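Local coordinates for protein trichomaglin (Trichosanthes lepiniana, PDB 1SGL) that probably cleaves RNA, being an S-like ribonuclease of the T2 family, at residues A15-R20 against R169-G174; T38-H43 against G174-L179; L45-S50 against T107-V112. All coordinates share one frame; numbering follows the deposited sequence.

From the N terminus, the chain first commits residues 15-20, which hold the short helix 15-18 after strand 7-14 and wait for 169-174 to close the long loop of contact 1. Residues 38-43 open contact 2 inside that loop, but their partner, 174-179, follows 169-174, so contacts 1 and 2 cross, sharing Gly174. Strand 40-47 continues into contact 3, whose loop, 45-50 to 107-112, is much shorter and falls entirely within both others. Contacts 1 and 2 lie side by side on the main sheet, their centres about 7 Å apart; contact 3, about 27 Å from contact 1 centre to centre, fastens the same sheet to the loop after helix 97-106.

Contact 1 of 3, residues A15-R20 against R169-G174; sequences AGTSCR and RCDEEG. With SO4 (sulfate ion), chain E.
Arg20 reaches across to two acids, Asp171 and Glu173, and the three form a salt-bridge network at the surface. A long residue suits this place: with CG wedged between the backbone N and the carbonyl carbon (chi1 82°) and the chain extended from CG to NE, the guanidinium is delivered to the far side, where NH2 does the work. Glu173 OE2 lies near the guanidinium plane at its edge, 2.9 Å from Arg20 NH2, in a salt bridge that includes a weak hydrogen bond, N-H...O angle 145°. Asp171 comes differently. Its OD2 hangs over one face of the guanidinium, 3.3 Å from Arg20 NH2, so this pairing is one of charge alone. A sulfate, probably from the crystallisation liquor, takes a further hydrogen bond, its O4 lying 2.9 Å from Arg20 NH2. Glu173 bends at chi2 (95°) to turn its carboxylate back toward Arg20, and its OE1 lies only 2.6 Å from sulfate O2.

Asp171 has a second task, for which its short side chain is well fitted. OD1 receives Glu173 N at 3.0 Å from above the carboxylate plane, making an Asx turn, and also takes the backbone N of Leu175. The same residues form a type I turn from Asp171 to Gly174. Gly174, at its end, has backbone angles at which a CB would be jammed against the carbonyl O of Glu173. Thr17 adds a methyl, CG2, 4.2 Å from Asp171 OD2, while its OG1 is hydrogen-bonded to Val176 O.

The turn links strands 167-170 and 176-184 of the main sheet, with Cys170 tied to Cys198 by a disulfide. Helix 15-18, which follows strand 7-14, sits against it, and the Cys19-Cys31 disulfide secures the chain just beyond.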
# COMPACT_ATOMS: atom_id res chain seq x y z
N ALA A 15 7.23 -4.05 -4.36
CA ALA A 15 7.75 -3.58 -5.64
C ALA A 15 8.28 -4.69 -6.56
O ALA A 15 8.04 -4.67 -7.76
CB ALA A 15 8.83 -2.54 -5.41
N GLY A 16 8.99 -5.66 -5.99
CA GLY A 16 9.54 -6.74 -6.80
C GLY A 16 8.50 -7.50 -7.59
O GLY A 16 8.73 -7.89 -8.74
N THR A 17 7.34 -7.73 -6.99
CA THR A 17 6.28 -8.47 -7.65
C THR A 17 5.48 -7.62 -8.65
O THR A 17 5.03 -8.13 -9.68
CB THR A 17 5.33 -9.09 -6.60
OG1 THR A 17 6.08 -9.98 -5.77
CG2 THR A 17 4.19 -9.86 -7.27
N SER A 18 5.31 -6.34 -8.34
CA SER A 18 4.57 -5.45 -9.23
C SER A 18 5.40 -5.15 -10.48
O SER A 18 4.87 -4.72 -11.50
CB SER A 18 4.26 -4.13 -8.52
OG SER A 18 3.35 -4.31 -7.45
N CYS A 19 6.71 -5.36 -10.39
CA CYS A 19 7.61 -5.08 -11.49
C CYS A 19 8.14 -6.30 -12.23
O CYS A 19 8.91 -6.15 -13.17
CB CYS A 19 8.81 -4.29 -10.97
SG CYS A 19 8.38 -2.70 -10.22
N ARG A 20 7.74 -7.50 -11.82
CA ARG A 20 8.27 -8.70 -12.46
C ARG A 20 7.79 -8.95 -13.88
O ARG A 20 8.33 -9.81 -14.58
CB ARG A 20 7.98 -9.94 -11.61
CG ARG A 20 6.60 -10.52 -11.76
CD ARG A 20 6.64 -11.99 -11.36
NE ARG A 20 5.33 -12.63 -11.39
CZ ARG A 20 5.13 -13.93 -11.20
NH1 ARG A 20 6.17 -14.73 -10.98
NH2 ARG A 20 3.91 -14.43 -11.23
N ARG A 169 -0.98 -11.23 1.12
CA ARG A 169 -1.60 -11.76 -0.08
C ARG A 169 -0.50 -12.09 -1.08
O ARG A 169 0.35 -11.25 -1.38
CB ARG A 169 -2.57 -10.74 -0.65
CG ARG A 169 -3.57 -11.33 -1.62
CD ARG A 169 -4.97 -10.77 -1.35
NE ARG A 169 -6.00 -11.49 -2.09
CZ ARG A 169 -7.31 -11.27 -1.95
NH1 ARG A 169 -7.75 -10.36 -1.10
NH2 ARG A 169 -8.17 -11.98 -2.67
N CYS A 170 -0.51 -13.32 -1.59
CA CYS A 170 0.49 -13.81 -2.54
C CYS A 170 -0.17 -14.17 -3.87
O CYS A 170 -1.38 -14.37 -3.93
CB CYS A 170 1.16 -15.08 -2.01
SG CYS A 170 2.31 -14.83 -0.62
N ASP A 171 0.62 -14.23 -4.95
CA ASP A 171 0.04 -14.65 -6.21
C ASP A 171 0.07 -16.19 -6.15
O ASP A 171 0.42 -16.75 -5.11
CB ASP A 171 0.82 -14.11 -7.43
CG ASP A 171 2.29 -14.49 -7.41
OD1 ASP A 171 2.68 -15.47 -6.75
OD2 ASP A 171 3.07 -13.78 -8.09
N GLU A 172 -0.29 -16.86 -7.23
CA GLU A 172 -0.33 -18.32 -7.21
C GLU A 172 1.01 -19.05 -7.32
O GLU A 172 1.07 -20.27 -7.14
CB GLU A 172 -1.31 -18.80 -8.29
CG GLU A 172 -2.75 -18.39 -7.97
CD GLU A 172 -3.77 -18.95 -8.94
OE1 GLU A 172 -3.49 -19.98 -9.58
OE2 GLU A 172 -4.87 -18.37 -9.04
N GLU A 173 2.08 -18.31 -7.60
CA GLU A 173 3.41 -18.90 -7.67
C GLU A 173 4.14 -18.72 -6.34
O GLU A 173 5.33 -19.04 -6.22
CB GLU A 173 4.23 -18.26 -8.79
CG GLU A 173 3.74 -18.59 -10.18
CD GLU A 173 2.81 -17.53 -10.75
OE1 GLU A 173 1.84 -17.14 -10.06
OE2 GLU A 173 3.05 -17.11 -11.90
N GLY A 174 3.43 -18.19 -5.35
CA GLY A 174 4.03 -17.98 -4.05
C GLY A 174 4.79 -16.67 -3.86
O GLY A 174 5.62 -16.56 -2.95
S SO4 E . -0.14 -15.05 -11.49
O1 SO4 E . -1.17 -14.44 -12.36
O2 SO4 E . 0.20 -16.40 -12.00
O3 SO4 E . -0.65 -15.17 -10.11
O4 SO4 E . 1.07 -14.20 -11.51

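Contact 2 of 3, residues T38-H43 against G174-L179; sequences TQFTIH and GLVQKL. With SO4 (sulfate ion), chain B.
Phe40 lays the far end of its ring against Leu179 and Val176, and those two apolar side chains carry the contact with it. The ring's CE2 approaches Leu179 CB to 3.6 Å from an oblique direction, while Leu179 CD1 lies 4.0 Å from Phe40 CZ. Val176 meets the ring at its edge, CG1 standing near the ring plane 3.8 Å from Phe40 CZ; the methyl gets there because it is anti to the backbone N (chi1 171°). Both aliphatic side chains cross the phenylalanine at about a right angle. With Phe40 cut back to an alanine, the space beside Val176 and Leu179 would probably be left unfilled, and both would lose their shared aromatic partner.

A broad aromatic ring suits the place, since strands 40-47 and 176-184 are not neighbours: strand 7-14 pairs antiparallel with each and lies between them in the main antiparallel sheet. The axes of segments 40-43 and 176-179 come within 8.4 Å, their directions 58° from each other. A classic beta bulge, Gln177 and Lys178 both facing Arg169, falls between the two residues that touch the ring.

Farther out, Trp14 and Phe40 meet edge to face, Leu12 packs on the same ring, and helix 132-139 brings Leu136 against it, as does Val132, with Asp133 OD1 accepting Phe40 N. Three residues on, at the end of the segment, His43 NE2 donates a nearly straight hydrogen bond (172°) to sulfate O3, 2.8 Å away. His105 and Gln101 bind the same anion, which is consistent with the phosphate-binding active site of T2 ribonucleases.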
# COMPACT_ATOMS: atom_id res chain seq x y z
N THR A 38 14.63 -2.94 -3.19
CA THR A 38 13.23 -3.28 -3.42
C THR A 38 12.53 -3.21 -2.07
O THR A 38 13.04 -3.71 -1.07
CB THR A 38 13.13 -4.70 -4.00
OG1 THR A 38 13.78 -4.73 -5.27
CG2 THR A 38 11.68 -5.11 -4.18
N GLN A 39 11.36 -2.58 -2.04
CA GLN A 39 10.63 -2.44 -0.79
C GLN A 39 9.12 -2.43 -0.97
O GLN A 39 8.61 -2.44 -2.10
CB GLN A 39 11.01 -1.13 -0.11
CG GLN A 39 12.48 -0.97 0.20
CD GLN A 39 12.73 0.24 1.08
OE1 GLN A 39 12.29 1.35 0.75
NE2 GLN A 39 13.42 0.03 2.20
N PHE A 40 8.42 -2.40 0.16
CA PHE A 40 6.97 -2.30 0.16
C PHE A 40 6.69 -0.81 -0.00
O PHE A 40 7.30 0.01 0.68
CB PHE A 40 6.36 -2.74 1.49
CG PHE A 40 6.10 -4.22 1.58
CD1 PHE A 40 6.90 -5.04 2.37
CD2 PHE A 40 5.06 -4.80 0.86
CE1 PHE A 40 6.66 -6.42 2.45
CE2 PHE A 40 4.82 -6.17 0.93
CZ PHE A 40 5.62 -6.98 1.72
N THR A 41 5.79 -0.46 -0.91
CA THR A 41 5.40 0.94 -1.12
C THR A 41 3.89 1.05 -0.90
O THR A 41 3.18 0.05 -0.87
CB THR A 41 5.75 1.44 -2.55
OG1 THR A 41 5.07 0.63 -3.52
CG2 THR A 41 7.27 1.37 -2.79
N ILE A 42 3.42 2.28 -0.75
CA ILE A 42 2.01 2.53 -0.49
C ILE A 42 1.11 2.41 -1.71
O ILE A 42 1.41 2.95 -2.77
CB ILE A 42 1.82 3.96 0.07
CG1 ILE A 42 2.60 4.11 1.37
CG2 ILE A 42 0.33 4.28 0.25
CD1 ILE A 42 2.81 5.54 1.78
N HIS A 43 0.00 1.68 -1.56
CA HIS A 43 -0.95 1.60 -2.65
C HIS A 43 -2.09 2.55 -2.27
O HIS A 43 -2.55 3.33 -3.10
CB HIS A 43 -1.53 0.19 -2.82
CG HIS A 43 -2.57 0.12 -3.89
ND1 HIS A 43 -2.25 0.16 -5.23
CD2 HIS A 43 -3.92 0.12 -3.82
CE1 HIS A 43 -3.37 0.21 -5.95
NE2 HIS A 43 -4.39 0.19 -5.11
N GLY A 174 3.43 -18.19 -5.35
CA GLY A 174 4.03 -17.98 -4.05
C GLY A 174 4.79 -16.67 -3.86
O GLY A 174 5.62 -16.56 -2.95
N LEU A 175 4.53 -15.67 -4.70
CA LEU A 175 5.20 -14.38 -4.56
C LEU A 175 4.32 -13.46 -3.75
O LEU A 175 3.11 -13.40 -3.96
CB LEU A 175 5.48 -13.74 -5.93
CG LEU A 175 6.76 -14.16 -6.67
CD1 LEU A 175 6.76 -15.67 -6.92
CD2 LEU A 175 6.85 -13.41 -8.00
N VAL A 176 4.94 -12.75 -2.81
CA VAL A 176 4.21 -11.80 -1.97
C VAL A 176 3.82 -10.61 -2.84
O VAL A 176 4.66 -10.00 -3.50
CB VAL A 176 5.10 -11.29 -0.81
CG1 VAL A 176 4.39 -10.14 -0.09
CG2 VAL A 176 5.39 -12.43 0.17
N GLN A 177 2.53 -10.28 -2.85
CA GLN A 177 2.07 -9.15 -3.64
C GLN A 177 1.74 -7.94 -2.80
O GLN A 177 2.14 -6.83 -3.12
CB GLN A 177 0.81 -9.50 -4.44
CG GLN A 177 1.01 -10.49 -5.57
CD GLN A 177 -0.29 -10.74 -6.31
OE1 GLN A 177 -1.32 -11.04 -5.71
NE2 GLN A 177 -0.24 -10.64 -7.63
N LYS A 178 0.98 -8.17 -1.74
CA LYS A 178 0.54 -7.08 -0.89
C LYS A 178 0.58 -7.44 0.59
O LYS A 178 0.50 -8.60 0.98
CB LYS A 178 -0.90 -6.72 -1.27
CG LYS A 178 -1.12 -6.58 -2.77
CD LYS A 178 -2.59 -6.71 -3.17
CE LYS A 178 -3.44 -5.54 -2.69
NZ LYS A 178 -3.56 -5.49 -1.21
N LEU A 179 0.70 -6.40 1.41
CA LEU A 179 0.72 -6.56 2.85
C LEU A 179 -0.12 -5.40 3.34
O LEU A 179 0.14 -4.25 3.01
CB LEU A 179 2.15 -6.47 3.39
CG LEU A 179 2.28 -6.71 4.91
CD1 LEU A 179 3.71 -7.10 5.25
CD2 LEU A 179 1.85 -5.45 5.67
S SO4 B . -8.28 -0.01 -5.29
O1 SO4 B . -9.19 -0.91 -6.02
O2 SO4 B . -8.92 1.32 -5.17
O3 SO4 B . -7.02 0.12 -6.05
O4 SO4 B . -7.98 -0.55 -3.95

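Contact 3 of 3, residues L45-S50 against T107-V112; sequences LRPEYS and TCASPV. With SO4 (sulfate ion), chain D.
Two signature sequences of the T2 ribonucleases end here side by side: Pro47 closes the one that starts at Phe40 and holds His43, and Cys108 the one that holds His105. Pro47 turns its ring toward the loop, and CG does the touching, 3.7 Å from the carbonyl O of Cys108 and 4.1 Å from Ala109 CB. A rigid, compact proline and a small alanine suit this close approach, in which the CA atoms of Pro47 and Ala109 are 6.1 Å apart. Tyr49, two residues on, reaches alongside with its phenol: OH lies 3.1 Å from Cys108 O, which stands near the plane of the ring at its edge, and 3.6 Å from Cys108 CB.

Arg46, just before Pro47, carries the end of its side chain away from the loop. Its NH2 gives a hydrogen bond to O4 of a sulfate at 3.2 Å and a weak one to O2, and Lys167 and Ser180 bind the same ion.

Cys108 is bound to Cys58 by a disulfide. The loop as a whole follows helix 97-106 and leads to helix 116-129, whose Tyr119 hydroxyl bonds to Leu45 O, while strand 7-14 pairs with strand 40-47 and sets Phe8 against Ala109.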
# COMPACT_ATOMS: atom_id res chain seq x y z
N LEU A 45 -4.91 4.04 1.36
CA LEU A 45 -5.57 3.92 2.65
C LEU A 45 -7.07 3.93 2.37
O LEU A 45 -7.55 4.73 1.55
CB LEU A 45 -5.21 5.11 3.54
CG LEU A 45 -5.87 5.14 4.92
CD1 LEU A 45 -5.15 4.17 5.85
CD2 LEU A 45 -5.83 6.54 5.49
N ARG A 46 -7.83 3.07 3.04
CA ARG A 46 -9.27 3.05 2.80
C ARG A 46 -10.06 2.52 3.98
O ARG A 46 -9.53 1.79 4.82
CB ARG A 46 -9.58 2.19 1.57
CG ARG A 46 -9.39 0.69 1.78
CD ARG A 46 -9.72 -0.09 0.52
NE ARG A 46 -9.94 -1.51 0.78
CZ ARG A 46 -8.97 -2.43 0.86
NH1 ARG A 46 -7.70 -2.08 0.71
NH2 ARG A 46 -9.29 -3.69 1.08
N PRO A 47 -11.35 2.90 4.08
CA PRO A 47 -12.22 2.45 5.17
C PRO A 47 -12.53 0.98 4.91
O PRO A 47 -12.73 0.59 3.76
CB PRO A 47 -13.47 3.31 5.02
CG PRO A 47 -12.96 4.55 4.28
CD PRO A 47 -12.01 3.95 3.28
N GLU A 48 -12.56 0.16 5.96
CA GLU A 48 -12.87 -1.25 5.78
C GLU A 48 -14.38 -1.48 5.89
O GLU A 48 -14.96 -1.36 6.97
CB GLU A 48 -12.13 -2.09 6.83
CG GLU A 48 -12.49 -3.57 6.82
CD GLU A 48 -11.58 -4.41 7.70
OE1 GLU A 48 -11.32 -4.00 8.85
OE2 GLU A 48 -11.13 -5.48 7.25
N TYR A 49 -15.02 -1.78 4.77
CA TYR A 49 -16.46 -2.03 4.74
C TYR A 49 -16.67 -3.53 4.60
O TYR A 49 -16.02 -4.18 3.77
CB TYR A 49 -17.12 -1.29 3.57
CG TYR A 49 -17.06 0.22 3.67
CD1 TYR A 49 -16.21 0.97 2.86
CD2 TYR A 49 -17.87 0.90 4.58
CE1 TYR A 49 -16.17 2.37 2.94
CE2 TYR A 49 -17.84 2.29 4.67
CZ TYR A 49 -16.99 3.02 3.85
OH TYR A 49 -16.97 4.39 3.95
N SER A 50 -17.58 -4.09 5.40
CA SER A 50 -17.82 -5.53 5.35
C SER A 50 -19.30 -5.90 5.47
O SER A 50 -19.64 -6.89 6.12
CB SER A 50 -17.05 -6.21 6.49
OG SER A 50 -15.75 -5.67 6.64
N THR A 107 -12.48 10.13 0.19
CA THR A 107 -13.71 10.90 0.35
C THR A 107 -14.69 10.18 1.27
O THR A 107 -15.45 10.81 2.00
CB THR A 107 -14.38 11.15 -1.02
OG1 THR A 107 -14.62 9.90 -1.67
CG2 THR A 107 -13.48 12.00 -1.91
N CYS A 108 -14.63 8.85 1.25
CA CYS A 108 -15.50 8.02 2.08
C CYS A 108 -14.98 7.88 3.52
O CYS A 108 -15.59 7.18 4.34
CB CYS A 108 -15.65 6.63 1.46
SG CYS A 108 -16.42 6.62 -0.20
N ALA A 109 -13.87 8.55 3.82
CA ALA A 109 -13.27 8.48 5.15
C ALA A 109 -13.67 9.67 6.02
O ALA A 109 -13.32 9.74 7.20
CB ALA A 109 -11.75 8.40 5.05
N SER A 110 -14.40 10.61 5.43
CA SER A 110 -14.86 11.77 6.18
C SER A 110 -15.89 11.28 7.19
O SER A 110 -16.63 10.33 6.91
CB SER A 110 -15.51 12.79 5.24
OG SER A 110 -16.01 13.89 5.97
N PRO A 111 -15.97 11.92 8.37
CA PRO A 111 -15.19 13.06 8.86
C PRO A 111 -13.92 12.72 9.64
O PRO A 111 -13.30 13.60 10.23
CB PRO A 111 -16.20 13.78 9.74
CG PRO A 111 -16.85 12.61 10.42
CD PRO A 111 -17.10 11.64 9.27
N VAL A 112 -13.54 11.44 9.68
CA VAL A 112 -12.33 11.06 10.40
C VAL A 112 -11.16 11.71 9.68
O VAL A 112 -10.21 12.19 10.30
CB VAL A 112 -12.14 9.53 10.43
CG1 VAL A 112 -10.99 9.18 11.34
CG2 VAL A 112 -13.42 8.85 10.90
S SO4 D . -7.01 -6.63 1.11
O1 SO4 D . -7.37 -6.82 -0.31
O2 SO4 D . -6.23 -5.38 1.27
O3 SO4 D . -6.20 -7.79 1.55
O4 SO4 D . -8.24 -6.55 1.93